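Local structure of 2-dehydro-3-deoxy-d-gluconate/2-dehydro-3-deoxy-phosphogluconate aldolase (4UXD) at residues V178-F191 and D201-S215. The protein is an aldolase of the dihydrodipicolinate synthetase family, a tetramer-forming enzyme built on a beta/alpha barrel. Sequence-based numbering, arbitrary orientation.
With IPA (isopropyl alcohol), chain G.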
loop_
_atom_site.group_PDB
_atom_site.type_symbol
_atom_site.label_atom_id
_atom_site.label_comp_id
_atom_site.label_asym_id
_atom_site.label_seq_id
_atom_site.Cartn_x
_atom_site.Cartn_y
_atom_site.Cartn_z
ATOM N N VAL A 178 -9.344 -5.708 30.722
ATOM C CA VAL A 178 -8.768 -6.223 29.496
ATOM C C VAL A 178 -8.057 -7.538 29.813
ATOM O O VAL A 178 -7.042 -7.565 30.501
ATOM C CB VAL A 178 -7.780 -5.221 28.833
ATOM C CG1 VAL A 178 -7.160 -5.834 27.571
ATOM C CG2 VAL A 178 -8.476 -3.900 28.498
ATOM N N LYS A 179 -8.600 -8.619 29.268
ATOM C CA LYS A 179 -8.161 -9.972 29.566
ATOM C C LYS A 179 -7.369 -10.641 28.441
ATOM O O LYS A 179 -6.960 -11.785 28.586
ATOM C CB LYS A 179 -9.385 -10.830 29.914
ATOM C CG LYS A 179 -10.030 -10.466 31.259
ATOM C CD LYS A 179 -9.000 -10.495 32.394
ATOM C CE LYS A 179 -9.631 -10.337 33.758
ATOM N NZ LYS A 179 -10.206 -8.993 33.899
ATOM N N GLY A 180 -7.143 -9.940 27.333
ATOM C CA GLY A 180 -6.372 -10.503 26.238
ATOM C C GLY A 180 -6.412 -9.705 24.947
ATOM O O GLY A 180 -6.966 -8.600 24.877
ATOM N N VAL A 181 -5.814 -10.286 23.912
ATOM C CA VAL A 181 -5.751 -9.670 22.591
ATOM C C VAL A 181 -5.796 -10.751 21.513
ATOM O O VAL A 181 -5.238 -11.826 21.681
ATOM C CB VAL A 181 -4.505 -8.816 22.443
ATOM C CG1 VAL A 181 -3.240 -9.694 22.383
ATOM C CG2 VAL A 181 -4.622 -7.900 21.231
ATOM N N LYS A 182 -6.549 -10.487 20.450
ATOM C CA LYS A 182 -6.685 -11.408 19.322
ATOM C C LYS A 182 -6.128 -10.719 18.114
ATOM O O LYS A 182 -6.490 -9.571 17.860
ATOM C CB LYS A 182 -8.143 -11.781 19.042
ATOM C CG LYS A 182 -8.822 -12.593 20.099
ATOM C CD LYS A 182 -10.313 -12.650 19.820
ATOM C CE LYS A 182 -11.029 -13.589 20.766
ATOM N NZ LYS A 182 -12.501 -13.553 20.540
ATOM N N ASP A 183 -5.305 -11.430 17.350
ATOM C CA ASP A 183 -4.641 -10.858 16.186
ATOM C C ASP A 183 -4.826 -11.684 14.912
ATOM O O ASP A 183 -4.415 -12.842 14.837
ATOM C CB ASP A 183 -3.149 -10.698 16.479
ATOM C CG ASP A 183 -2.412 -9.991 15.368
ATOM O OD1 ASP A 183 -2.027 -10.653 14.382
ATOM O OD2 ASP A 183 -2.211 -8.769 15.489
ATOM N N SER A 184 -5.415 -11.060 13.899
ATOM C CA SER A 184 -5.647 -11.695 12.593
ATOM C C SER A 184 -4.780 -11.101 11.460
ATOM O O SER A 184 -4.968 -11.427 10.284
ATOM C CB SER A 184 -7.125 -11.564 12.217
ATOM O OG SER A 184 -7.936 -12.253 13.147
ATOM N N SER A 185 -3.833 -10.244 11.828
ATOM C CA SER A 185 -2.962 -9.572 10.867
ATOM C C SER A 185 -2.174 -10.532 9.980
ATOM O O SER A 185 -1.814 -10.173 8.855
ATOM C CB SER A 185 -1.972 -8.656 11.593
ATOM O OG SER A 185 -0.921 -9.426 12.111
ATOM N N ALA A 186 -1.905 -11.735 10.490
ATOM C CA ALA A 186 -1.071 -12.730 9.798
ATOM C C ALA A 186 0.388 -12.262 9.670
ATOM O O ALA A 186 1.151 -12.801 8.871
ATOM C CB ALA A 186 -1.649 -13.060 8.401
ATOM N N ASP A 187 0.742 -11.250 10.457
ATOM C CA ASP A 187 2.087 -10.694 10.518
ATOM C C ASP A 187 2.845 -11.299 11.696
ATOM O O ASP A 187 2.589 -10.963 12.855
ATOM C CB ASP A 187 2.028 -9.171 10.666
ATOM C CG ASP A 187 3.403 -8.531 10.663
ATOM O OD1 ASP A 187 4.120 -8.617 11.683
ATOM O OD2 ASP A 187 3.767 -7.939 9.630
ATOM N N ILE A 188 3.787 -12.182 11.421
ATOM C CA ILE A 188 4.343 -12.954 12.501
ATOM C C ILE A 188 5.152 -12.092 13.486
ATOM O O ILE A 188 5.011 -12.273 14.701
ATOM C CB ILE A 188 5.184 -14.118 11.955
ATOM C CG1 ILE A 188 5.552 -15.078 13.090
ATOM C CG2 ILE A 188 6.395 -13.614 11.177
ATOM C CD1 ILE A 188 4.332 -15.782 13.671
ATOM N N ARG A 189 5.957 -11.146 12.999
ATOM C CA ARG A 189 6.683 -10.230 13.899
ATOM C C ARG A 189 5.744 -9.454 14.815
ATOM O O ARG A 189 5.990 -9.327 16.019
ATOM C CB ARG A 189 7.503 -9.229 13.118
ATOM C CG ARG A 189 8.788 -9.771 12.587
ATOM C CD ARG A 189 8.997 -9.267 11.190
ATOM N NE ARG A 189 10.388 -8.978 10.900
ATOM C CZ ARG A 189 10.770 -8.165 9.922
ATOM N NH1 ARG A 189 9.856 -7.573 9.160
ATOM N NH2 ARG A 189 12.056 -7.947 9.705
ATOM N N GLY A 190 4.680 -8.920 14.215
ATOM C CA GLY A 190 3.673 -8.171 14.943
ATOM C C GLY A 190 3.013 -9.023 16.015
ATOM O O GLY A 190 2.757 -8.554 17.125
ATOM N N PHE A 191 2.750 -10.281 15.678
ATOM C CA PHE A 191 2.150 -11.209 16.616
ATOM C C PHE A 191 3.090 -11.484 17.792
ATOM O O PHE A 191 2.651 -11.596 18.934
ATOM C CB PHE A 191 1.788 -12.524 15.922
ATOM C CG PHE A 191 0.979 -13.452 16.783
ATOM C CD1 PHE A 191 -0.358 -13.191 17.034
ATOM C CD2 PHE A 191 1.555 -14.579 17.350
ATOM C CE1 PHE A 191 -1.099 -14.040 17.830
ATOM C CE2 PHE A 191 0.815 -15.431 18.154
ATOM C CZ PHE A 191 -0.510 -15.162 18.395
ATOM N N ASP A 201 -3.138 -13.165 33.346
ATOM C CA ASP A 201 -4.429 -12.496 33.158
ATOM C C ASP A 201 -4.496 -11.756 31.815
ATOM O O ASP A 201 -5.277 -10.810 31.645
ATOM C CB ASP A 201 -4.693 -11.526 34.312
ATOM C CG ASP A 201 -5.480 -12.165 35.447
ATOM O OD1 ASP A 201 -6.423 -12.940 35.166
ATOM O OD2 ASP A 201 -5.157 -11.889 36.625
ATOM N N PHE A 202 -3.681 -12.197 30.858
ATOM C CA PHE A 202 -3.702 -11.618 29.518
ATOM C C PHE A 202 -3.385 -12.670 28.441
ATOM O O PHE A 202 -2.248 -13.146 28.314
ATOM C CB PHE A 202 -2.725 -10.442 29.435
ATOM C CG PHE A 202 -2.919 -9.580 28.217
ATOM C CD1 PHE A 202 -3.925 -8.630 28.179
ATOM C CD2 PHE A 202 -2.100 -9.726 27.105
ATOM C CE1 PHE A 202 -4.111 -7.837 27.057
ATOM C CE2 PHE A 202 -2.281 -8.944 25.988
ATOM C CZ PHE A 202 -3.292 -7.994 25.964
ATOM N N ALA A 203 -4.417 -13.017 27.671
ATOM C CA ALA A 203 -4.327 -14.016 26.608
ATOM C C ALA A 203 -3.931 -13.389 25.271
ATOM O O ALA A 203 -4.120 -12.195 25.050
ATOM C CB ALA A 203 -5.666 -14.759 26.465
ATOM N N VAL A 204 -3.365 -14.208 24.393
ATOM C CA VAL A 204 -2.993 -13.766 23.056
ATOM C C VAL A 204 -3.402 -14.839 22.051
ATOM O O VAL A 204 -2.788 -15.903 21.989
ATOM C CB VAL A 204 -1.488 -13.483 22.955
ATOM C CG1 VAL A 204 -1.133 -12.956 21.598
ATOM C CG2 VAL A 204 -1.067 -12.480 24.018
ATOM N N PHE A 205 -4.449 -14.564 21.277
ATOM C CA PHE A 205 -4.985 -15.554 20.348
ATOM C C PHE A 205 -4.554 -15.306 18.898
ATOM O O PHE A 205 -4.560 -14.177 18.421
ATOM C CB PHE A 205 -6.514 -15.574 20.422
ATOM C CG PHE A 205 -7.071 -16.220 21.665
ATOM C CD1 PHE A 205 -7.318 -15.469 22.798
ATOM C CD2 PHE A 205 -7.384 -17.575 21.686
ATOM C CE1 PHE A 205 -7.851 -16.056 23.937
ATOM C CE2 PHE A 205 -7.915 -18.173 22.829
ATOM C CZ PHE A 205 -8.153 -17.410 23.948
ATOM N N GLN A 206 -4.199 -16.382 18.208
ATOM C CA GLN A 206 -3.904 -16.338 16.788
ATOM C C GLN A 206 -5.217 -16.452 16.002
ATOM O O GLN A 206 -5.976 -17.400 16.180
ATOM C CB GLN A 206 -2.931 -17.465 16.407
ATOM C CG GLN A 206 -2.648 -17.600 14.899
ATOM C CD GLN A 206 -2.101 -16.318 14.273
ATOM O OE1 GLN A 206 -2.841 -15.568 13.636
ATOM N NE2 GLN A 206 -0.807 -16.062 14.451
ATOM N N GLY A 207 -5.464 -15.497 15.111
ATOM C CA GLY A 207 -6.725 -15.408 14.406
ATOM C C GLY A 207 -6.732 -16.110 13.075
ATOM O O GLY A 207 -7.770 -16.194 12.425
ATOM N N GLN A 208 -5.572 -16.594 12.650
ATOM C CA GLN A 208 -5.465 -17.258 11.350
ATOM C C GLN A 208 -5.161 -18.730 11.546
ATOM O O GLN A 208 -4.134 -19.086 12.116
ATOM C CB GLN A 208 -4.388 -16.611 10.475
ATOM C CG GLN A 208 -4.646 -15.156 10.112
ATOM C CD GLN A 208 -5.893 -14.946 9.265
ATOM O OE1 GLN A 208 -6.557 -15.898 8.851
ATOM N NE2 GLN A 208 -6.222 -13.684 9.013
ATOM N N ASP A 209 -6.070 -19.569 11.056
ATOM C CA ASP A 209 -6.047 -21.007 11.294
ATOM C C ASP A 209 -4.750 -21.682 10.852
ATOM O O ASP A 209 -4.263 -22.602 11.509
ATOM C CB ASP A 209 -7.223 -21.667 10.572
ATOM C CG ASP A 209 -8.555 -20.990 10.866
ATOM O OD1 ASP A 209 -8.583 -19.761 11.104
ATOM O OD2 ASP A 209 -9.579 -21.699 10.855
ATOM N N ASP A 210 -4.185 -21.243 9.737
ATOM C CA ASP A 210 -2.975 -21.902 9.254
ATOM C C ASP A 210 -1.745 -21.554 10.099
ATOM O O ASP A 210 -0.724 -22.235 10.022
ATOM C CB ASP A 210 -2.728 -21.576 7.777
ATOM C CG ASP A 210 -2.903 -20.117 7.451
ATOM O OD1 ASP A 210 -3.624 -19.400 8.185
ATOM O OD2 ASP A 210 -2.316 -19.698 6.427
ATOM N N LEU A 211 -1.860 -20.526 10.933
ATOM C CA LEU A 211 -0.743 -20.056 11.730
ATOM C C LEU A 211 -0.779 -20.562 13.178
ATOM O O LEU A 211 0.132 -20.272 13.977
ATOM C CB LEU A 211 -0.705 -18.533 11.725
ATOM C CG LEU A 211 -0.584 -17.814 10.382
ATOM C CD1 LEU A 211 -0.190 -16.370 10.655
ATOM C CD2 LEU A 211 0.408 -18.456 9.439
ATOM N N LEU A 212 -1.809 -21.330 13.509
ATOM C CA LEU A 212 -2.015 -21.796 14.878
ATOM C C LEU A 212 -0.813 -22.565 15.429
ATOM O O LEU A 212 -0.391 -22.338 16.562
ATOM C CB LEU A 212 -3.267 -22.679 14.957
ATOM C CG LEU A 212 -3.651 -23.178 16.354
ATOM C CD1 LEU A 212 -3.776 -22.020 17.367
ATOM C CD2 LEU A 212 -4.956 -23.959 16.290
ATOM N N PHE A 213 -0.253 -23.471 14.634
ATOM C CA PHE A 213 0.841 -24.292 15.138
ATOM C C PHE A 213 2.064 -23.429 15.468
ATOM O O PHE A 213 2.606 -23.516 16.567
ATOM C CB PHE A 213 1.212 -25.386 14.142
ATOM C CG PHE A 213 2.279 -26.307 14.646
ATOM C CD1 PHE A 213 1.974 -27.315 15.548
ATOM C CD2 PHE A 213 3.590 -26.158 14.230
ATOM C CE1 PHE A 213 2.963 -28.163 16.023
ATOM C CE2 PHE A 213 4.574 -27.001 14.698
ATOM C CZ PHE A 213 4.263 -28.004 15.599
ATOM N N THR A 214 2.480 -22.581 14.533
ATOM C CA THR A 214 3.538 -21.609 14.803
ATOM C C THR A 214 3.215 -20.775 16.054
ATOM O O THR A 214 4.087 -20.535 16.890
ATOM C CB THR A 214 3.760 -20.670 13.581
ATOM O OG1 THR A 214 4.207 -21.439 12.458
ATOM C CG2 THR A 214 4.789 -19.563 13.883
ATOM N N SER A 215 1.958 -20.353 16.192
ATOM C CA SER A 215 1.574 -19.474 17.290
ATOM C C SER A 215 1.644 -20.196 18.632
ATOM O O SER A 215 2.066 -19.616 19.638
ATOM C CB SER A 215 0.168 -18.917 17.075
ATOM O OG SER A 215 0.072 -18.212 15.857
HETATM C C1 IPA G . -10.407 -12.171 6.390
HETATM C C2 IPA G . -9.348 -12.348 7.464
HETATM C C3 IPA G . -8.109 -11.504 7.167
HETATM O O2 IPA G . -9.010 -13.712 7.469
#
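Four backbone hydrogen bonds join parallel strands 178-183 and 203-206, starting with A203 N to K179 O (3.0 Å); a fifth, from G207 N to D183 O (2.9 Å), continues the pattern just past the end of strand 203-206. Past the strand ends, Q208 NE2 donates to S184 O (2.9 Å, 166°), which lies nearly in the amide plane, and the same nitrogen also reaches O2 of an isopropyl alcohol. Q206 is bent at chi2 (57°): its OE1 takes Q208 N on a lone pair in the carbonyl plane, and its NE2 donates to S215 OG (2.7 Å), so both ends of the amide are held. That fixed NE2 sits over the centre of the F191 ring, whose plane is 27° from the amide; F205 O meets the ring's edge at CE1 (3.5 Å), and V204 CG1 packs against CE1 too. At the strand starts, G180 CA lies over one face of F202, 3.8 Å from the ring centroid, a CH-pi contact, while V178 CG1 touches the edge. The side chains of I188 and T214 cross at about a right angle, CD1 against CG2. The segments thus join adjacent strands of the barrel through the right-handed beta-alpha-beta unit with helix 188-195; strands 150-155 and 222-224 flank the pair, and R189 salt-bridges D210 of the second subunit.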